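Local coordinates for protein prephenate dehydratase:Amino acid-binding ACT (PDB 6VH5) that probably catalyses the decarboxylating dehydration of prephenate to phenylpyruvate in phenylalanine biosynthesis, and binds phenylalanine at its ACT domain, at residues A[91-102]-A[289-300]. Residues are numbered along the deposited sequence; the frame is centred on the assembly and turned at random.
Sequences PLADMHIVGEYF and RILGVYKGSDIR
Glu100 reaches from edge strand 96-104 of the catalytic domain to the segment that follows strand 286-295 of the ACT sheet, where Ser297 and Arg300 receive it. Its CB lies 3.9 Å from CE1 of the Tyr294 ring. CG, wedged between backbone N and carbonyl carbon (chi1 68°), passes the Lys295 carbonyl, and the extended chain then delivers the carboxylate. OE2 takes Arg300 NE on its syn lone pair at 2.7 Å and, on its anti lone pair, Ser297 N at 2.9 Å, nearly straight at 174°. OE1 accepts Arg300 NH2 at 3.1 Å, making a side-on, two-nitrogen salt bridge with carboxylate and guanidinium planes 19° apart; Arg195 also pairs with OE1. On one side of this bridge Ile299 CG2 sits over the Phe102 ring centre, a CH-pi contact; on the other, Ile97 CG2 covers a face of Tyr294, 3.5 Å from the ring centroid. Side-chain packing, the salt bridge and bridging waters join the domains, with one direct strand-to-strand backbone bond, Ile97 N to Leu291 O (3.1 Å). At the far end Arg289 NH1 binds Pro91 O in the carbonyl plane (2.7 Å). Two arginines and the Ser297 N-H would favour the ionised form of buried Glu100. Arg300 also binds Glu266 and Thr245, linking the catalytic domain to the surroundings of a phenylalanine pocket, consistent with the regulatory role of ACT domains in this family.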
loop_
_atom_site.group_PDB
_atom_site.type_symbol
_atom_site.label_atom_id
_atom_site.label_comp_id
_atom_site.label_asym_id
_atom_site.label_seq_id
_atom_site.Cartn_x
_atom_site.Cartn_y
_atom_site.Cartn_z
ATOM N N PRO A 91 14.227 -5.102 -2.295
ATOM C CA PRO A 91 15.489 -4.788 -2.993
ATOM C C PRO A 91 16.564 -4.196 -2.095
ATOM O O PRO A 91 17.752 -4.412 -2.361
ATOM C CB PRO A 91 15.046 -3.791 -4.072
ATOM C CG PRO A 91 13.649 -4.179 -4.370
ATOM C CD PRO A 91 13.077 -4.497 -2.995
ATOM N N LEU A 92 16.203 -3.465 -1.033
ATOM C CA LEU A 92 17.232 -2.907 -0.158
ATOM C C LEU A 92 17.706 -3.900 0.882
ATOM O O LEU A 92 18.850 -3.810 1.340
ATOM C CB LEU A 92 16.730 -1.649 0.554
ATOM C CG LEU A 92 16.378 -0.452 -0.324
ATOM C CD1 LEU A 92 15.962 0.735 0.530
ATOM C CD2 LEU A 92 17.584 -0.101 -1.183
ATOM N N ALA A 93 16.864 -4.854 1.247
ATOM C CA ALA A 93 17.335 -5.914 2.107
ATOM C C ALA A 93 18.096 -6.912 1.250
ATOM O O ALA A 93 17.998 -6.914 0.021
ATOM C CB ALA A 93 16.168 -6.589 2.825
ATOM N N ASP A 94 18.892 -7.742 1.894
ATOM C CA ASP A 94 19.500 -8.857 1.181
ATOM C C ASP A 94 18.735 -10.135 1.496
ATOM O O ASP A 94 19.224 -11.057 2.147
ATOM C CB ASP A 94 20.979 -8.988 1.506
ATOM C CG ASP A 94 21.610 -10.142 0.763
ATOM O OD1 ASP A 94 21.657 -10.085 -0.488
ATOM O OD2 ASP A 94 22.012 -11.121 1.425
ATOM N N MET A 95 17.476 -10.138 1.083
ATOM C CA MET A 95 16.564 -11.200 1.455
ATOM C C MET A 95 15.889 -11.754 0.218
ATOM O O MET A 95 15.925 -11.160 -0.866
ATOM C CB MET A 95 15.539 -10.743 2.485
ATOM C CG MET A 95 16.175 -10.601 3.846
ATOM S SD MET A 95 14.995 -10.242 5.126
ATOM C CE MET A 95 15.566 -8.630 5.659
ATOM N N HIS A 96 15.313 -12.934 0.399
ATOM C CA HIS A 96 14.779 -13.705 -0.703
ATOM C C HIS A 96 13.383 -14.195 -0.362
ATOM O O HIS A 96 13.028 -14.380 0.806
ATOM C CB HIS A 96 15.696 -14.892 -0.994
ATOM C CG HIS A 96 17.114 -14.494 -1.274
ATOM N ND1 HIS A 96 17.649 -14.470 -2.546
ATOM C CD2 HIS A 96 18.109 -14.109 -0.440
ATOM C CE1 HIS A 96 18.911 -14.080 -2.482
ATOM N NE2 HIS A 96 19.218 -13.862 -1.216
ATOM N N ILE A 97 12.592 -14.403 -1.401
ATOM C CA ILE A 97 11.277 -15.001 -1.264
ATOM C C ILE A 97 11.439 -16.508 -1.405
ATOM O O ILE A 97 11.959 -16.991 -2.413
ATOM C CB ILE A 97 10.322 -14.440 -2.321
ATOM C CG1 ILE A 97 10.370 -12.912 -2.266
ATOM C CG2 ILE A 97 8.915 -14.965 -2.083
ATOM C CD1 ILE A 97 9.649 -12.233 -3.397
ATOM N N VAL A 98 11.010 -17.253 -0.393
ATOM C CA VAL A 98 11.109 -18.703 -0.391
ATOM C C VAL A 98 9.742 -19.362 -0.282
ATOM O O VAL A 98 9.653 -20.565 -0.036
ATOM C CB VAL A 98 12.046 -19.195 0.728
ATOM C CG1 VAL A 98 13.487 -18.755 0.444
ATOM C CG2 VAL A 98 11.589 -18.650 2.049
ATOM N N GLY A 99 8.674 -18.592 -0.475
ATOM C CA GLY A 99 7.327 -19.101 -0.403
ATOM C C GLY A 99 6.286 -18.003 -0.484
ATOM O O GLY A 99 6.595 -16.815 -0.324
ATOM N N GLU A 100 5.043 -18.396 -0.743
ATOM C CA GLU A 100 3.914 -17.483 -0.750
ATOM C C GLU A 100 2.753 -18.162 -0.040
ATOM O O GLU A 100 2.760 -19.374 0.186
ATOM C CB GLU A 100 3.522 -17.056 -2.191
ATOM C CG GLU A 100 2.935 -18.155 -3.075
ATOM C CD GLU A 100 2.403 -17.643 -4.435
ATOM O OE1 GLU A 100 2.484 -16.420 -4.718
ATOM O OE2 GLU A 100 1.889 -18.474 -5.223
ATOM N N TYR A 101 1.765 -17.369 0.353
ATOM C CA TYR A 101 0.609 -17.936 1.037
ATOM C C TYR A 101 -0.599 -17.050 0.787
ATOM O O TYR A 101 -0.495 -15.820 0.851
ATOM C CB TYR A 101 0.845 -18.100 2.545
ATOM C CG TYR A 101 -0.282 -18.851 3.230
ATOM C CD1 TYR A 101 -0.387 -20.235 3.122
ATOM C CD2 TYR A 101 -1.257 -18.175 3.958
ATOM C CE1 TYR A 101 -1.424 -20.926 3.732
ATOM C CE2 TYR A 101 -2.306 -18.857 4.567
ATOM C CZ TYR A 101 -2.373 -20.230 4.453
ATOM O OH TYR A 101 -3.401 -20.908 5.049
ATOM N N PHE A 102 -1.738 -17.680 0.511
ATOM C CA PHE A 102 -2.997 -16.982 0.267
ATOM C C PHE A 102 -3.978 -17.338 1.371
ATOM O O PHE A 102 -4.367 -18.503 1.514
ATOM C CB PHE A 102 -3.570 -17.350 -1.107
ATOM C CG PHE A 102 -2.737 -16.854 -2.255
ATOM C CD1 PHE A 102 -1.598 -17.541 -2.651
ATOM C CD2 PHE A 102 -3.097 -15.705 -2.944
ATOM C CE1 PHE A 102 -0.827 -17.085 -3.702
ATOM C CE2 PHE A 102 -2.332 -15.241 -3.998
ATOM C CZ PHE A 102 -1.195 -15.932 -4.377
ATOM N N ARG A 289 17.590 -8.333 -11.319
ATOM C CA ARG A 289 17.868 -9.012 -10.065
ATOM C C ARG A 289 16.740 -9.987 -9.770
ATOM O O ARG A 289 15.583 -9.573 -9.635
ATOM C CB ARG A 289 18.000 -7.995 -8.933
ATOM C CG ARG A 289 19.039 -8.305 -7.905
ATOM C CD ARG A 289 18.978 -7.266 -6.797
ATOM N NE ARG A 289 18.831 -7.861 -5.475
ATOM C CZ ARG A 289 18.654 -7.148 -4.368
ATOM N NH1 ARG A 289 18.599 -5.823 -4.444
ATOM N NH2 ARG A 289 18.535 -7.750 -3.189
ATOM N N ILE A 290 17.074 -11.265 -9.629
ATOM C CA ILE A 290 16.084 -12.261 -9.233
ATOM C C ILE A 290 15.952 -12.243 -7.713
ATOM O O ILE A 290 16.926 -12.487 -6.993
ATOM C CB ILE A 290 16.464 -13.656 -9.743
ATOM C CG1 ILE A 290 16.341 -13.716 -11.269
ATOM C CG2 ILE A 290 15.584 -14.702 -9.078
ATOM C CD1 ILE A 290 16.630 -15.071 -11.851
ATOM N N LEU A 291 14.745 -11.955 -7.221
ATOM C CA LEU A 291 14.516 -11.857 -5.788
ATOM C C LEU A 291 14.013 -13.152 -5.164
ATOM O O LEU A 291 14.062 -13.287 -3.930
ATOM C CB LEU A 291 13.534 -10.726 -5.493
ATOM C CG LEU A 291 14.037 -9.339 -5.885
ATOM C CD1 LEU A 291 12.985 -8.280 -5.563
ATOM C CD2 LEU A 291 15.342 -9.056 -5.139
ATOM N N GLY A 292 13.596 -14.122 -5.975
ATOM C CA GLY A 292 13.181 -15.398 -5.430
ATOM C C GLY A 292 12.654 -16.389 -6.444
ATOM O O GLY A 292 12.142 -16.010 -7.508
ATOM N N VAL A 293 12.796 -17.675 -6.120
ATOM C CA VAL A 293 12.332 -18.783 -6.957
ATOM C C VAL A 293 11.681 -19.789 -6.017
ATOM O O VAL A 293 12.381 -20.462 -5.247
ATOM C CB VAL A 293 13.470 -19.450 -7.738
ATOM C CG1 VAL A 293 12.919 -20.596 -8.570
ATOM C CG2 VAL A 293 14.216 -18.431 -8.584
ATOM N N TYR A 294 10.347 -19.873 -6.049
ATOM C CA TYR A 294 9.622 -20.540 -4.976
ATOM C C TYR A 294 8.387 -21.264 -5.503
ATOM O O TYR A 294 7.854 -20.947 -6.573
ATOM C CB TYR A 294 9.241 -19.534 -3.882
ATOM C CG TYR A 294 8.578 -18.250 -4.361
ATOM C CD1 TYR A 294 7.209 -18.052 -4.206
ATOM C CD2 TYR A 294 9.320 -17.223 -4.930
ATOM C CE1 TYR A 294 6.598 -16.878 -4.614
ATOM C CE2 TYR A 294 8.711 -16.045 -5.359
ATOM C CZ TYR A 294 7.352 -15.877 -5.192
ATOM O OH TYR A 294 6.742 -14.707 -5.600
ATOM N N LYS A 295 7.918 -22.227 -4.705
ATOM C CA LYS A 295 6.715 -22.973 -5.046
ATOM C C LYS A 295 5.508 -22.047 -5.067
ATOM O O LYS A 295 5.382 -21.147 -4.232
ATOM C CB LYS A 295 6.470 -24.102 -4.043
ATOM C CG LYS A 295 7.525 -25.191 -4.033
ATOM C CD LYS A 295 7.233 -26.216 -2.941
ATOM C CE LYS A 295 8.282 -27.317 -2.903
ATOM N NZ LYS A 295 7.987 -28.335 -1.850
ATOM N N GLY A 296 4.609 -22.280 -6.021
ATOM C CA GLY A 296 3.412 -21.477 -6.173
ATOM C C GLY A 296 2.201 -22.127 -5.528
ATOM O O GLY A 296 2.076 -23.350 -5.489
ATOM N N SER A 297 1.308 -21.291 -5.014
ATOM C CA SER A 297 0.139 -21.812 -4.327
ATOM C C SER A 297 -0.836 -22.438 -5.319
ATOM O O SER A 297 -0.926 -22.031 -6.481
ATOM C CB SER A 297 -0.550 -20.706 -3.530
ATOM O OG SER A 297 -1.672 -21.222 -2.841
ATOM N N ASP A 298 -1.582 -23.438 -4.842
ATOM C CA ASP A 298 -2.558 -24.126 -5.678
ATOM C C ASP A 298 -3.649 -23.196 -6.186
ATOM O O ASP A 298 -4.376 -23.570 -7.115
ATOM C CB ASP A 298 -3.197 -25.282 -4.899
ATOM C CG ASP A 298 -2.221 -26.406 -4.619
ATOM O OD1 ASP A 298 -1.442 -26.761 -5.528
ATOM O OD2 ASP A 298 -2.230 -26.934 -3.487
ATOM N N ILE A 299 -3.774 -21.998 -5.607
ATOM C CA ILE A 299 -4.770 -21.026 -6.035
ATOM C C ILE A 299 -4.529 -20.564 -7.467
ATOM O O ILE A 299 -5.444 -20.034 -8.112
ATOM C CB ILE A 299 -4.759 -19.833 -5.056
ATOM C CG1 ILE A 299 -5.991 -18.951 -5.242
ATOM C CG2 ILE A 299 -3.480 -19.018 -5.223
ATOM C CD1 ILE A 299 -6.143 -17.897 -4.170
ATOM N N ARG A 300 -3.307 -20.749 -7.978
ATOM C CA ARG A 300 -2.961 -20.350 -9.336
ATOM C C ARG A 300 -3.607 -21.227 -10.404
ATOM O O ARG A 300 -3.681 -20.809 -11.565
ATOM C CB ARG A 300 -1.439 -20.356 -9.497
ATOM C CG ARG A 300 -0.770 -19.090 -8.974
ATOM C CD ARG A 300 0.682 -19.317 -8.536
ATOM N NE ARG A 300 1.197 -18.149 -7.830
ATOM C CZ ARG A 300 1.512 -17.002 -8.429
ATOM N NH1 ARG A 300 1.368 -16.875 -9.752
ATOM N NH2 ARG A 300 1.969 -15.980 -7.713
HETATM O O HOH W 1 18.639 -10.077 -2.398
HETATM O O HOH W 2 16.931 -15.021 -5.422
HETATM O O HOH W 3 9.167 -22.701 -2.257
HETATM O O HOH W 4 4.969 -21.373 -1.246
HETATM O O HOH W 5 -1.875 -20.661 -0.089
#